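Local coordinates for major pilin backbone protein T-antigen, T13 (PDB 6BBT), which probably forms the shaft of the Streptococcus pyogenes pilus as its major backbone subunit and is the T13 antigen used in serotyping, at residues A[180-185]-A[203-208]; A[195-200]-A[220-225]; A[229-234]-A[263-268]. All coordinates share one frame; numbering follows the deposited sequence.

Contact 1: A[180-185]-A[203-208]; sequences LILEAS and KDVVIG
Leu182 meets Ile207 and Val205 where strand 176-183 passes the end of strand 201-206, and the packing is densest around the CG2 methyl of Ile207. That methyl stands 3.6 Å from Leu182 O and also 3.6 Å from Ala184 CA, a position it reaches by turning away from its own backbone N while CG1 lies beside that N (chi1 -70°). Deeper in, the Leu182 side chain crosses that of Val205 at about a right angle, CD1 of Leu182 lying 4.0 Å from CG1 of Val205. The touching parts, 181-184 and 205-208, run 60° apart. The strands they extend lie in different sheets, consistent with a beta sandwich of the transthyretin clan: 176-183 pairs with 211-215 and 231-236, whereas 201-206 pairs with 193-198. One direct backbone bond spans the junction, from Gly208 N to Leu182 O at 2.7 Å; it runs nearly along the C=O axis, though the N-H is bent to 141°. Beside it the fit is looser, and a water bridges the backbones, accepting from Leu182 N at 2.9 Å and donating to Val206 O at 2.8 Å. Toward the solvent, Ala184 CB makes a peripheral contact with Ile207 CG2 at 3.9 Å.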
loop_
_atom_site.group_PDB
_atom_site.type_symbol
_atom_site.label_atom_id
_atom_site.label_comp_id
_atom_site.label_asym_id
_atom_site.label_seq_id
_atom_site.Cartn_x
_atom_site.Cartn_y
_atom_site.Cartn_z
ATOM N N LEU A 180 22.588 4.357 -10.322
ATOM C CA LEU A 180 21.251 4.555 -9.832
ATOM C C LEU A 180 21.216 4.187 -8.359
ATOM O O LEU A 180 21.808 3.185 -7.948
ATOM C CB LEU A 180 20.295 3.666 -10.608
ATOM C CG LEU A 180 18.827 3.648 -10.217
ATOM C CD1 LEU A 180 18.113 4.938 -10.601
ATOM C CD2 LEU A 180 18.180 2.445 -10.867
ATOM N N ILE A 181 20.504 4.991 -7.575
ATOM C CA ILE A 181 20.217 4.652 -6.198
ATOM C C ILE A 181 18.722 4.872 -5.971
ATOM O O ILE A 181 18.157 5.877 -6.401
ATOM C CB ILE A 181 21.121 5.424 -5.203
ATOM C CG1 ILE A 181 20.752 5.108 -3.756
ATOM C CG2 ILE A 181 21.032 6.909 -5.424
ATOM C CD1 ILE A 181 21.883 5.424 -2.791
ATOM N N LEU A 182 18.072 3.871 -5.389
ATOM C CA LEU A 182 16.700 3.993 -4.944
ATOM C C LEU A 182 16.804 4.267 -3.453
ATOM O O LEU A 182 17.362 3.451 -2.722
ATOM C CB LEU A 182 15.949 2.700 -5.208
ATOM C CG LEU A 182 15.954 2.132 -6.621
ATOM C CD1 LEU A 182 15.080 0.905 -6.637
ATOM C CD2 LEU A 182 15.462 3.131 -7.650
ATOM N N GLU A 183 16.326 5.417 -2.994
ATOM C CA GLU A 183 16.468 5.760 -1.573
ATOM C C GLU A 183 15.361 5.073 -0.815
ATOM O O GLU A 183 14.238 5.003 -1.301
ATOM C CB GLU A 183 16.355 7.266 -1.314
ATOM C CG GLU A 183 17.263 8.148 -2.133
ATOM C CD GLU A 183 18.713 8.099 -1.723
ATOM O OE1 GLU A 183 19.499 8.793 -2.394
ATOM O OE2 GLU A 183 19.070 7.399 -0.743
ATOM N N ALA A 184 15.672 4.578 0.372
ATOM C CA ALA A 184 14.654 4.026 1.250
ATOM C C ALA A 184 13.616 5.101 1.661
ATOM O O ALA A 184 13.923 6.299 1.739
ATOM C CB ALA A 184 15.314 3.394 2.477
ATOM N N SER A 185 12.371 4.659 1.837
ATOM C CA SER A 185 11.295 5.471 2.411
ATOM C C SER A 185 10.766 4.725 3.614
ATOM O O SER A 185 11.197 3.603 3.893
ATOM C CB SER A 185 10.172 5.685 1.386
ATOM O OG SER A 185 9.455 4.477 1.105
ATOM N N LYS A 203 17.376 -8.789 -13.036
ATOM C CA LYS A 203 18.306 -8.688 -11.915
ATOM C C LYS A 203 17.687 -7.930 -10.748
ATOM O O LYS A 203 16.555 -7.448 -10.861
ATOM C CB LYS A 203 19.562 -7.977 -12.382
ATOM C CG LYS A 203 20.372 -8.778 -13.364
ATOM C CD LYS A 203 21.728 -8.133 -13.538
ATOM C CE LYS A 203 22.624 -8.964 -14.432
ATOM N NZ LYS A 203 23.874 -8.210 -14.731
ATOM N N ASP A 204 18.431 -7.831 -9.634
ATOM C CA ASP A 204 17.929 -7.207 -8.390
ATOM C C ASP A 204 18.717 -5.951 -8.057
ATOM O O ASP A 204 19.964 -5.983 -7.987
ATOM C CB ASP A 204 18.039 -8.160 -7.201
ATOM C CG ASP A 204 17.054 -9.284 -7.239
ATOM O OD1 ASP A 204 15.926 -9.110 -7.724
ATOM O OD2 ASP A 204 17.398 -10.370 -6.739
ATOM N N VAL A 205 17.989 -4.846 -7.892
ATOM C CA VAL A 205 18.532 -3.619 -7.356
ATOM C C VAL A 205 18.163 -3.597 -5.872
ATOM O O VAL A 205 17.004 -3.752 -5.526
ATOM C CB VAL A 205 17.940 -2.397 -8.065
ATOM C CG1 VAL A 205 18.484 -1.102 -7.458
ATOM C CG2 VAL A 205 18.250 -2.470 -9.549
ATOM N N VAL A 206 19.145 -3.420 -5.000
ATOM C CA VAL A 206 18.879 -3.334 -3.575
ATOM C C VAL A 206 18.645 -1.862 -3.220
ATOM O O VAL A 206 19.471 -0.991 -3.538
ATOM C CB VAL A 206 20.045 -3.899 -2.732
ATOM C CG1 VAL A 206 19.720 -3.808 -1.239
ATOM C CG2 VAL A 206 20.342 -5.335 -3.134
ATOM N N ILE A 207 17.523 -1.591 -2.559
ATOM C CA ILE A 207 17.181 -0.238 -2.103
ATOM C C ILE A 207 18.230 0.266 -1.117
ATOM O O ILE A 207 18.640 -0.453 -0.232
ATOM C CB ILE A 207 15.796 -0.199 -1.440
ATOM C CG1 ILE A 207 14.721 -0.399 -2.511
ATOM C CG2 ILE A 207 15.567 1.126 -0.714
ATOM C CD1 ILE A 207 13.328 -0.603 -1.970
ATOM N N GLY A 208 18.663 1.498 -1.328
ATOM C CA GLY A 208 19.563 2.219 -0.413
ATOM C C GLY A 208 21.031 2.074 -0.675
ATOM O O GLY A 208 21.833 2.337 0.226
HETATM O O HOH W 1 19.495 1.421 -4.870
#

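Contact 2: A[195-200]-A[220-225]; sequences KIIQDG and SIMLAK
Ile196 lays its CG1-CD1 arm over the corresponding arm of Ile221, the two side chains crossing obliquely, and the CD1 methyls come to 3.3 Å, tighter than normal van der Waals contact. This is an antiparallel beta pairing within one sheet of what is probably a transthyretin-like sandwich: strands 195-198 and 220-223 have axes 4.7 Å apart at closest approach and N-to-C directions 161° apart. Ile197 and Met222 form its hydrogen-bonded pair. Ile197 N donates to Met222 O at 2.8 Å with an N-H...O angle of 168°, and the return bond from Met222 N to Ile197 O is longer, 3.2 Å. Leu223 extends the apolar face begun by Ile196 and Ile221, its CG packing 3.9 Å from Ile196 CG1; Val205, Tyr211 and Phe213 border the same cluster. The side chains of Ile197 and Met222 lie on the other face.

Beyond Leu223 the chain turns a corner at Ala224 and Lys225, and direct pairing gives way to water. One water accepts from Lys225 N and donates to Lys195 O, while another joins Lys195 N to Lys225 O. At the other end a further water links Asp199 N with Ser220 O. Gln198 runs alongside Ile221, both pointing the same way. Its CG lies anti to the backbone N (chi1 170°) and the chain stays extended, which carries the amide along the isoleucine arm; OE1 of Gln198, hydrogen-bonded to Tyr211 OH, ends 3.4 Å from Ile221 CD1.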
loop_
_atom_site.group_PDB
_atom_site.type_symbol
_atom_site.label_atom_id
_atom_site.label_comp_id
_atom_site.label_asym_id
_atom_site.label_seq_id
_atom_site.Cartn_x
_atom_site.Cartn_y
_atom_site.Cartn_z
ATOM N N LYS A 195 13.138 -5.309 -8.953
ATOM C CA LYS A 195 13.595 -5.937 -10.185
ATOM C C LYS A 195 14.014 -4.910 -11.240
ATOM O O LYS A 195 13.419 -3.848 -11.369
ATOM C CB LYS A 195 12.502 -6.829 -10.754
ATOM C CG LYS A 195 12.092 -7.934 -9.806
ATOM C CD LYS A 195 13.196 -8.981 -9.718
ATOM C CE LYS A 195 12.995 -9.861 -8.535
ATOM N NZ LYS A 195 13.992 -10.961 -8.624
ATOM N N ILE A 196 15.066 -5.241 -11.976
ATOM C CA ILE A 196 15.502 -4.471 -13.109
ATOM C C ILE A 196 15.714 -5.450 -14.277
ATOM O O ILE A 196 16.165 -6.582 -14.054
ATOM C CB ILE A 196 16.778 -3.674 -12.795
ATOM C CG1 ILE A 196 17.134 -2.697 -13.915
ATOM C CG2 ILE A 196 17.979 -4.559 -12.504
ATOM C CD1 ILE A 196 18.153 -1.655 -13.501
ATOM N N ILE A 197 15.406 -5.005 -15.494
ATOM C CA ILE A 197 15.688 -5.792 -16.698
ATOM C C ILE A 197 16.803 -5.100 -17.435
ATOM O O ILE A 197 16.679 -3.942 -17.824
ATOM C CB ILE A 197 14.454 -5.985 -17.591
ATOM C CG1 ILE A 197 13.364 -6.686 -16.778
ATOM C CG2 ILE A 197 14.847 -6.782 -18.859
ATOM C CD1 ILE A 197 11.993 -6.667 -17.404
ATOM N N GLN A 198 17.898 -5.826 -17.616
ATOM C CA GLN A 198 19.148 -5.258 -18.060
ATOM C C GLN A 198 19.798 -6.246 -19.026
ATOM O O GLN A 198 20.009 -7.400 -18.668
ATOM C CB GLN A 198 20.012 -5.039 -16.818
ATOM C CG GLN A 198 21.461 -4.671 -17.052
ATOM C CD GLN A 198 22.192 -4.324 -15.751
ATOM O OE1 GLN A 198 21.572 -4.065 -14.722
ATOM N NE2 GLN A 198 23.506 -4.308 -15.801
ATOM N N ASP A 199 20.073 -5.784 -20.242
ATOM C CA ASP A 199 20.512 -6.633 -21.354
ATOM C C ASP A 199 19.708 -7.943 -21.464
ATOM O O ASP A 199 20.274 -9.027 -21.587
ATOM C CB ASP A 199 22.008 -6.923 -21.230
ATOM C CG ASP A 199 22.591 -7.550 -22.511
ATOM O OD1 ASP A 199 22.229 -7.104 -23.625
ATOM O OD2 ASP A 199 23.383 -8.509 -22.396
ATOM N N GLY A 200 18.393 -7.842 -21.331
ATOM C CA GLY A 200 17.508 -9.013 -21.379
ATOM C C GLY A 200 17.296 -9.771 -20.078
ATOM O O GLY A 200 16.328 -10.530 -19.970
ATOM N N SER A 220 18.669 0.514 -23.445
ATOM C CA SER A 220 17.851 0.915 -22.301
ATOM C C SER A 220 17.881 -0.126 -21.186
ATOM O O SER A 220 18.261 -1.276 -21.384
ATOM C CB SER A 220 16.402 1.143 -22.727
ATOM O OG SER A 220 15.846 -0.032 -23.277
ATOM N N ILE A 221 17.477 0.310 -20.008
ATOM C CA ILE A 221 17.265 -0.557 -18.857
ATOM C C ILE A 221 15.853 -0.204 -18.350
ATOM O O ILE A 221 15.374 0.908 -18.600
ATOM C CB ILE A 221 18.429 -0.314 -17.866
ATOM C CG1 ILE A 221 18.700 -1.523 -17.011
ATOM C CG2 ILE A 221 18.235 0.955 -17.032
ATOM C CD1 ILE A 221 20.011 -1.400 -16.257
ATOM N N MET A 222 15.147 -1.147 -17.726
ATOM C CA MET A 222 13.812 -0.844 -17.180
ATOM C C MET A 222 13.569 -1.524 -15.846
ATOM O O MET A 222 13.895 -2.696 -15.661
ATOM C CB MET A 222 12.678 -1.225 -18.139
ATOM C CG MET A 222 11.304 -0.725 -17.651
ATOM S SD MET A 222 9.857 -1.370 -18.517
ATOM C CE MET A 222 10.497 -2.937 -19.065
ATOM N N LEU A 223 12.990 -0.765 -14.920
ATOM C CA LEU A 223 12.514 -1.288 -13.658
ATOM C C LEU A 223 11.016 -1.267 -13.836
ATOM O O LEU A 223 10.424 -0.189 -13.848
ATOM C CB LEU A 223 12.967 -0.413 -12.480
ATOM C CG LEU A 223 14.488 -0.275 -12.336
ATOM C CD1 LEU A 223 14.959 1.022 -12.980
ATOM C CD2 LEU A 223 14.961 -0.320 -10.887
ATOM N N ALA A 224 10.396 -2.435 -13.983
ATOM C CA ALA A 224 8.984 -2.511 -14.426
ATOM C C ALA A 224 7.953 -2.571 -13.295
ATOM O O ALA A 224 6.758 -2.384 -13.550
ATOM C CB ALA A 224 8.788 -3.706 -15.348
ATOM N N LYS A 225 8.412 -2.873 -12.074
ATOM C CA LYS A 225 7.558 -3.084 -10.916
ATOM C C LYS A 225 8.131 -2.263 -9.751
ATOM O O LYS A 225 8.463 -2.785 -8.701
ATOM C CB LYS A 225 7.484 -4.580 -10.594
ATOM C CG LYS A 225 6.849 -5.442 -11.715
ATOM C CD LYS A 225 6.934 -6.942 -11.443
ATOM C CE LYS A 225 6.502 -7.781 -12.656
ATOM N NZ LYS A 225 6.551 -9.272 -12.407
HETATM O O HOH W 2 10.219 -5.148 -8.228
HETATM O O HOH W 3 10.794 -3.422 -10.919
HETATM O O HOH W 4 11.914 -4.836 -14.079
HETATM O O HOH W 5 20.271 -3.057 -20.706
#

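Contact 3: A[229-234]-A[263-268]; sequences GISYKL and LQKTDE
An antiparallel edge-strand pairing joins 229-234 to 263-268, with short strand 264-265 outermost in the four-stranded sheet that also holds 176-183 and 211-215. Tyr232 and Gln264 form the hydrogen-bonded pair: Tyr232 N to Gln264 O and Gln264 N to Tyr232 O are both 2.8 Å. Just beyond it, Thr266 N gives Ile230 O a straight bond (2.8 Å, 172°). The tyrosine side chain folds back over its partner strand because CG sits between the backbone N and the carbonyl carbon (chi1 63°). Gln264 CB consequently makes a CH-pi contact over one ring face, 4.0 Å from the ring centroid and 22° off the normal, while Thr266 CG2 touches the ring edge at Tyr232 CD2, 3.7 Å away. Asp271 binds the phenol hydroxyl. At the Gly229 end, Gly229 N donates to Thr266 O at 2.9 Å from above the carbonyl plane; the same N and Ile230 N both make weak bonds to Thr266 OG1, which is also hydrogen-bonded to Pro227 O. The threonine hydroxyl thus extends the polar pairing past the last regular backbone bond, while Gln264 and Thr266, with Leu182, Leu159 and Leu248 also against the tyrosine side chain, probably limit rotation of its ring.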
loop_
_atom_site.group_PDB
_atom_site.type_symbol
_atom_site.label_atom_id
_atom_site.label_comp_id
_atom_site.label_asym_id
_atom_site.label_seq_id
_atom_site.Cartn_x
_atom_site.Cartn_y
_atom_site.Cartn_z
ATOM N N GLY A 229 6.252 6.241 -4.725
ATOM C CA GLY A 229 6.574 7.111 -3.604
ATOM C C GLY A 229 8.006 7.040 -3.117
ATOM O O GLY A 229 8.349 7.737 -2.168
ATOM N N ILE A 230 8.860 6.209 -3.721
ATOM C CA ILE A 230 10.276 6.245 -3.347
ATOM C C ILE A 230 10.981 7.277 -4.193
ATOM O O ILE A 230 10.480 7.669 -5.233
ATOM C CB ILE A 230 10.988 4.877 -3.434
ATOM C CG1 ILE A 230 10.982 4.287 -4.842
ATOM C CG2 ILE A 230 10.363 3.922 -2.429
ATOM C CD1 ILE A 230 11.988 3.153 -4.974
ATOM N N SER A 231 12.137 7.717 -3.745
ATOM C CA SER A 231 12.922 8.668 -4.489
ATOM C C SER A 231 14.149 7.961 -5.049
ATOM O O SER A 231 14.664 7.021 -4.439
ATOM C CB SER A 231 13.319 9.832 -3.611
ATOM O OG SER A 231 12.188 10.594 -3.263
ATOM N N TYR A 232 14.587 8.392 -6.221
ATOM C CA TYR A 232 15.798 7.870 -6.839
ATOM C C TYR A 232 16.670 8.992 -7.378
ATOM O O TYR A 232 16.190 10.090 -7.626
ATOM C CB TYR A 232 15.469 6.897 -7.977
ATOM C CG TYR A 232 14.721 7.498 -9.147
ATOM C CD1 TYR A 232 15.400 8.114 -10.201
ATOM C CD2 TYR A 232 13.324 7.455 -9.205
ATOM C CE1 TYR A 232 14.715 8.663 -11.282
ATOM C CE2 TYR A 232 12.635 8.001 -10.278
ATOM C CZ TYR A 232 13.333 8.607 -11.306
ATOM O OH TYR A 232 12.650 9.141 -12.379
ATOM N N LYS A 233 17.951 8.706 -7.563
ATOM C CA LYS A 233 18.782 9.595 -8.331
ATOM C C LYS A 233 19.661 8.816 -9.302
ATOM O O LYS A 233 20.129 7.709 -9.000
ATOM C CB LYS A 233 19.579 10.540 -7.449
ATOM C CG LYS A 233 20.619 9.905 -6.594
ATOM C CD LYS A 233 21.504 10.956 -5.924
ATOM C CE LYS A 233 20.803 11.637 -4.763
ATOM N NZ LYS A 233 21.791 12.163 -3.770
ATOM N N LEU A 234 19.824 9.400 -10.482
ATOM C CA LEU A 234 20.600 8.809 -11.564
ATOM C C LEU A 234 21.730 9.760 -11.883
ATOM O O LEU A 234 21.513 10.955 -12.014
ATOM C CB LEU A 234 19.731 8.609 -12.801
ATOM C CG LEU A 234 20.432 8.003 -14.029
ATOM C CD1 LEU A 234 20.860 6.568 -13.759
ATOM C CD2 LEU A 234 19.526 8.097 -15.250
ATOM N N LEU A 263 17.319 14.170 -6.829
ATOM C CA LEU A 263 16.289 13.232 -6.390
ATOM C C LEU A 263 15.029 13.430 -7.173
ATOM O O LEU A 263 14.599 14.557 -7.355
ATOM C CB LEU A 263 15.939 13.396 -4.913
ATOM C CG LEU A 263 16.780 12.653 -3.881
ATOM C CD1 LEU A 263 16.149 12.885 -2.511
ATOM C CD2 LEU A 263 16.903 11.165 -4.182
ATOM N N GLN A 264 14.439 12.325 -7.625
ATOM C CA GLN A 264 13.147 12.331 -8.277
ATOM C C GLN A 264 12.257 11.329 -7.536
ATOM O O GLN A 264 12.692 10.231 -7.239
ATOM C CB GLN A 264 13.316 11.922 -9.741
ATOM C CG GLN A 264 12.037 11.803 -10.550
ATOM C CD GLN A 264 11.278 13.115 -10.672
ATOM O OE1 GLN A 264 11.876 14.186 -10.753
ATOM N NE2 GLN A 264 9.961 13.028 -10.694
ATOM N N LYS A 265 11.020 11.721 -7.241
ATOM C CA LYS A 265 10.088 10.844 -6.538
ATOM C C LYS A 265 9.237 10.072 -7.544
ATOM O O LYS A 265 8.750 10.664 -8.513
ATOM C CB LYS A 265 9.194 11.664 -5.620
ATOM C CG LYS A 265 8.312 10.792 -4.742
ATOM C CD LYS A 265 7.402 11.589 -3.814
ATOM C CE LYS A 265 7.948 11.624 -2.400
ATOM N NZ LYS A 265 6.987 12.267 -1.458
ATOM N N THR A 266 9.034 8.773 -7.315
ATOM C CA THR A 266 8.176 7.981 -8.185
ATOM C C THR A 266 6.719 8.237 -7.808
ATOM O O THR A 266 6.406 8.435 -6.636
ATOM C CB THR A 266 8.448 6.456 -8.081
ATOM O OG1 THR A 266 8.041 5.968 -6.802
ATOM C CG2 THR A 266 9.934 6.137 -8.305
ATOM N N ASP A 267 5.846 8.207 -8.801
ATOM C CA ASP A 267 4.398 8.340 -8.587
ATOM C C ASP A 267 3.675 7.411 -9.564
ATOM O O ASP A 267 4.293 6.479 -10.077
ATOM C CB ASP A 267 3.972 9.816 -8.688
ATOM C CG ASP A 267 4.217 10.419 -10.060
ATOM O OD1 ASP A 267 4.186 9.704 -11.092
ATOM O OD2 ASP A 267 4.454 11.645 -10.109
ATOM N N GLU A 268 2.407 7.667 -9.871
ATOM C CA GLU A 268 1.598 6.674 -10.577
ATOM C C GLU A 268 1.887 6.611 -12.078
ATOM O O GLU A 268 1.636 5.591 -12.711
ATOM C CB GLU A 268 0.098 6.885 -10.311
ATOM C CG GLU A 268 -0.230 7.216 -8.847
ATOM C CD GLU A 268 -1.272 6.313 -8.207
ATOM O OE1 GLU A 268 -2.240 5.897 -8.887
ATOM O OE2 GLU A 268 -1.117 6.031 -6.994
#

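From the N-terminal side, 180-185 leads through 195-200 to 203-208, where contact 1 closes its loop across the two sheets. Contact 2 opens at 195-200, inside that loop, and closes at 220-225, beyond it, so the two cross. They meet through strand pairing at Lys203 N and Ile196 O and through the Asp204-Lys195 salt bridge. Contact 3 follows in series: the chain leaves 220-225, enters 229-234 and returns at 263-268. There 229-234 pairs with 180-185, Ser231 O facing Glu183 N, which sets contacts 1 and 3 side by side, about 11 Å between centres. Contact 1 therefore bridges the sheet containing contact 2 and the sheet containing contact 3.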